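Local coordinates for protein N-acetylglucosaminidase (Paenibacillus barengoltzii, PDB 6INX) that hydrolyses glycosidic bonds of N-acetylglucosamine residues as a family 18 N-acetylglucosaminidase, probably in chitin-type oligosaccharides or N-glycans, at residues G9-R14 against W324-D329. Residues are numbered along the deposited sequence; the frame is centred on the assembly and turned at random.
Sequences GYVSDR and WEYGCD
Y326 N donates to Y10 O (2.9 Å), nearly in line with the carbonyl, where the first and last parallel strands, 6-12 and 320-324, close the TIM barrel of family 18. Beyond it E325 takes over: CG lies against Y10 O, and a bend at chi2 (-91°) brings the carboxylate over to strand 6-12. There OE2 accepts S12 N at 2.9 Å on its anti side, almost straight (174°). OE1 takes G327 N from above the carboxylate plane, so the group bridges strand end and 3-10 turn; H15 ND1 also bonds OE2. With an alanine in place of E325, S12 N and G327 N would probably lose their shared carboxylate and the turn one tie to the strand end. On one flank V11 CG2 packs on Y326 CB (3.8 Å), while Y326 OH reaches E23. On the other, Y10 and W324 meet obliquely, their six-membered rings inclined at 49°, and Y10 OH bonds D107 on strand 105-109, the middle aspartate of the DxxDxDxE motif. A cis peptide joins W324, probably the sugar-site floor as in relatives, to E325, whose CB lies above one indole face, offset toward the rim; W324 CE3 touches Y10 CB at 3.5 Å.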
ATOM      1  N   GLY A   9      25.974 -10.109  -3.941  1.00 13.38           N
ATOM      2  CA  GLY A   9      26.119  -8.670  -3.923  1.00 11.86           C
ATOM      3  C   GLY A   9      25.921  -8.048  -5.290  1.00 12.45           C
ATOM      4  O   GLY A   9      26.530  -8.491  -6.271  1.00 12.41           O
ATOM      5  N   TYR A  10      25.070  -7.030  -5.373  1.00 12.45           N
ATOM      6  CA  TYR A  10      25.060  -6.178  -6.554  1.00 11.66           C
ATOM      7  C   TYR A  10      26.309  -5.309  -6.565  1.00 11.94           C
ATOM      8  O   TYR A  10      26.656  -4.686  -5.554  1.00 14.20           O
ATOM      9  CB  TYR A  10      23.796  -5.315  -6.589  1.00 11.93           C
ATOM     10  CG  TYR A  10      22.606  -6.077  -7.131  1.00 12.36           C
ATOM     11  CD1 TYR A  10      22.346  -6.125  -8.498  1.00 11.91           C
ATOM     12  CD2 TYR A  10      21.774  -6.787  -6.276  1.00 15.55           C
ATOM     13  CE1 TYR A  10      21.267  -6.859  -8.998  1.00 14.02           C
ATOM     14  CE2 TYR A  10      20.699  -7.514  -6.757  1.00 17.33           C
ATOM     15  CZ  TYR A  10      20.452  -7.545  -8.122  1.00 16.45           C
ATOM     16  OH  TYR A  10      19.378  -8.287  -8.590  1.00 19.92           O
ATOM     17  N   VAL A  11      27.023  -5.329  -7.685  1.00 10.72           N
ATOM     18  CA  VAL A  11      28.208  -4.504  -7.882  1.00 12.25           C
ATOM     19  C   VAL A  11      28.044  -3.786  -9.210  1.00 13.61           C
ATOM     20  O   VAL A  11      27.918  -4.435 -10.256  1.00 12.96           O
ATOM     21  CB  VAL A  11      29.489  -5.351  -7.903  1.00 15.64           C
ATOM     22  CG1 VAL A  11      30.712  -4.436  -7.997  1.00 15.60           C
ATOM     23  CG2 VAL A  11      29.556  -6.246  -6.672  1.00 16.60           C
ATOM     24  N   SER A  12      28.043  -2.455  -9.179  1.00 14.19           N
ATOM     25  CA  SER A  12      28.039  -1.714 -10.435  1.00 14.74           C
ATOM     26  C   SER A  12      29.308  -2.021 -11.226  1.00 15.19           C
ATOM     27  O   SER A  12      30.361  -2.321 -10.660  1.00 16.31           O
ATOM     28  CB  SER A  12      27.935  -0.214 -10.171  1.00 21.14           C
ATOM     29  OG  SER A  12      29.169   0.304  -9.723  1.00 23.90           O
ATOM     30  N   ASP A  13      29.193  -1.986 -12.557  1.00 14.29           N
ATOM     31  CA  ASP A  13      30.367  -2.216 -13.397  1.00 15.33           C
ATOM     32  C   ASP A  13      31.504  -1.280 -13.007  1.00 18.16           C
ATOM     33  O   ASP A  13      32.677  -1.675 -13.000  1.00 18.12           O
ATOM     34  CB  ASP A  13      29.985  -2.039 -14.872  1.00 17.31           C
ATOM     35  CG  ASP A  13      31.193  -1.887 -15.786  1.00 21.94           C
ATOM     36  OD1 ASP A  13      31.996  -2.836 -15.897  1.00 28.58           O
ATOM     37  OD2 ASP A  13      31.335  -0.807 -16.399  1.00 26.08           O
ATOM     38  N   ARG A  14      31.161  -0.046 -12.638  1.00 18.53           N
ATOM     39  CA  ARG A  14      32.163   0.942 -12.253  1.00 20.55           C
ATOM     40  C   ARG A  14      32.922   0.529 -10.995  1.00 21.08           C
ATOM     41  O   ARG A  14      34.076   0.940 -10.806  1.00 23.14           O
ATOM     42  CB  ARG A  14      31.463   2.287 -12.062  1.00 21.24           C
ATOM     43  CG  ARG A  14      32.305   3.413 -11.501  1.00 29.37           C
ATOM     44  CD  ARG A  14      31.465   4.682 -11.410  1.00 28.56           C
ATOM     45  NE  ARG A  14      30.773   4.959 -12.667  1.00 33.14           N
ATOM     46  CZ  ARG A  14      31.359   5.463 -13.750  1.00 32.17           C
ATOM     47  NH1 ARG A  14      32.656   5.749 -13.740  1.00 32.66           N
ATOM     48  NH2 ARG A  14      30.647   5.675 -14.850  1.00 34.85           N
ATOM     49  N   TRP A 324      22.033  -4.499  -2.152  1.00 11.77           N
ATOM     50  CA  TRP A 324      22.285  -3.357  -3.025  1.00 11.36           C
ATOM     51  C   TRP A 324      22.872  -2.265  -2.145  1.00 12.29           C
ATOM     52  O   TRP A 324      22.228  -1.865  -1.169  1.00 12.01           O
ATOM     53  CB  TRP A 324      20.979  -2.833  -3.639  1.00 12.56           C
ATOM     54  CG  TRP A 324      21.246  -1.637  -4.511  1.00 12.32           C
ATOM     55  CD1 TRP A 324      21.363  -0.331  -4.116  1.00 13.53           C
ATOM     56  CD2 TRP A 324      21.523  -1.657  -5.912  1.00 11.39           C
ATOM     57  NE1 TRP A 324      21.662   0.460  -5.195  1.00 14.96           N
ATOM     58  CE2 TRP A 324      21.772  -0.330  -6.310  1.00 12.85           C
ATOM     59  CE3 TRP A 324      21.572  -2.669  -6.869  1.00 13.45           C
ATOM     60  CZ2 TRP A 324      22.067   0.010  -7.626  1.00 18.39           C
ATOM     61  CZ3 TRP A 324      21.861  -2.334  -8.170  1.00 14.21           C
ATOM     62  CH2 TRP A 324      22.112  -1.003  -8.538  1.00 14.52           C
ATOM     63  N   GLU A 325      24.078  -1.775  -2.458  1.00 13.30           N
ATOM     64  CA  GLU A 325      24.993  -2.205  -3.519  1.00 13.55           C
ATOM     65  C   GLU A 325      26.411  -2.071  -2.927  1.00 17.03           C
ATOM     66  O   GLU A 325      26.617  -1.308  -1.980  1.00 16.50           O
ATOM     67  CB  GLU A 325      24.826  -1.292  -4.740  1.00 15.30           C
ATOM     68  CG  GLU A 325      25.733  -1.609  -5.941  1.00 15.61           C
ATOM     69  CD  GLU A 325      27.049  -0.845  -5.891  1.00 18.43           C
ATOM     70  OE1 GLU A 325      27.126   0.156  -5.151  1.00 20.32           O
ATOM     71  OE2 GLU A 325      28.019  -1.240  -6.580  1.00 17.70           O
ATOM     72  N   TYR A 326      27.381  -2.795  -3.502  1.00 15.77           N
ATOM     73  CA  TYR A 326      28.725  -2.916  -2.927  1.00 16.81           C
ATOM     74  C   TYR A 326      29.344  -1.570  -2.543  1.00 16.80           C
ATOM     75  O   TYR A 326      29.904  -1.423  -1.447  1.00 19.27           O
ATOM     76  CB  TYR A 326      29.611  -3.657  -3.925  1.00 17.50           C
ATOM     77  CG  TYR A 326      31.095  -3.627  -3.637  1.00 22.55           C
ATOM     78  CD1 TYR A 326      31.690  -4.594  -2.846  1.00 27.88           C
ATOM     79  CD2 TYR A 326      31.901  -2.643  -4.188  1.00 23.55           C
ATOM     80  CE1 TYR A 326      33.061  -4.568  -2.598  1.00 25.17           C
ATOM     81  CE2 TYR A 326      33.256  -2.607  -3.947  1.00 27.72           C
ATOM     82  CZ  TYR A 326      33.828  -3.570  -3.154  1.00 27.32           C
ATOM     83  OH  TYR A 326      35.186  -3.522  -2.926  1.00 34.52           O
ATOM     84  N   GLY A 327      29.279  -0.587  -3.434  1.00 15.83           N
ATOM     85  CA  GLY A 327      29.912   0.703  -3.221  1.00 17.14           C
ATOM     86  C   GLY A 327      29.254   1.615  -2.210  1.00 19.68           C
ATOM     87  O   GLY A 327      29.802   2.674  -1.888  1.00 18.82           O
ATOM     88  N   CYS A 328      28.088   1.238  -1.695  1.00 16.96           N
ATOM     89  CA  CYS A 328      27.359   2.077  -0.757  1.00 16.42           C
ATOM     90  C   CYS A 328      27.894   1.998   0.664  1.00 17.56           C
ATOM     91  O   CYS A 328      27.461   2.790   1.512  1.00 16.13           O
ATOM     92  CB  CYS A 328      25.884   1.679  -0.729  1.00 15.74           C
ATOM     93  SG  CYS A 328      25.050   1.899  -2.296  1.00 19.10           S
ATOM     94  N   ASP A 329      28.787   1.056   0.956  1.00 16.49           N
ATOM     95  CA  ASP A 329      29.339   0.903   2.302  1.00 15.71           C
ATOM     96  C   ASP A 329      30.851   0.739   2.207  1.00 18.70           C
ATOM     97  O   ASP A 329      31.351  -0.387   2.130  1.00 19.49           O
ATOM     98  CB  ASP A 329      28.723  -0.261   3.045  1.00 14.89           C
ATOM     99  CG  ASP A 329      29.378  -0.470   4.402  1.00 15.21           C
ATOM    100  OD1 ASP A 329      29.911   0.525   4.931  1.00 18.56           O
ATOM    101  OD2 ASP A 329      29.381  -1.606   4.918  1.00 18.57           O
TER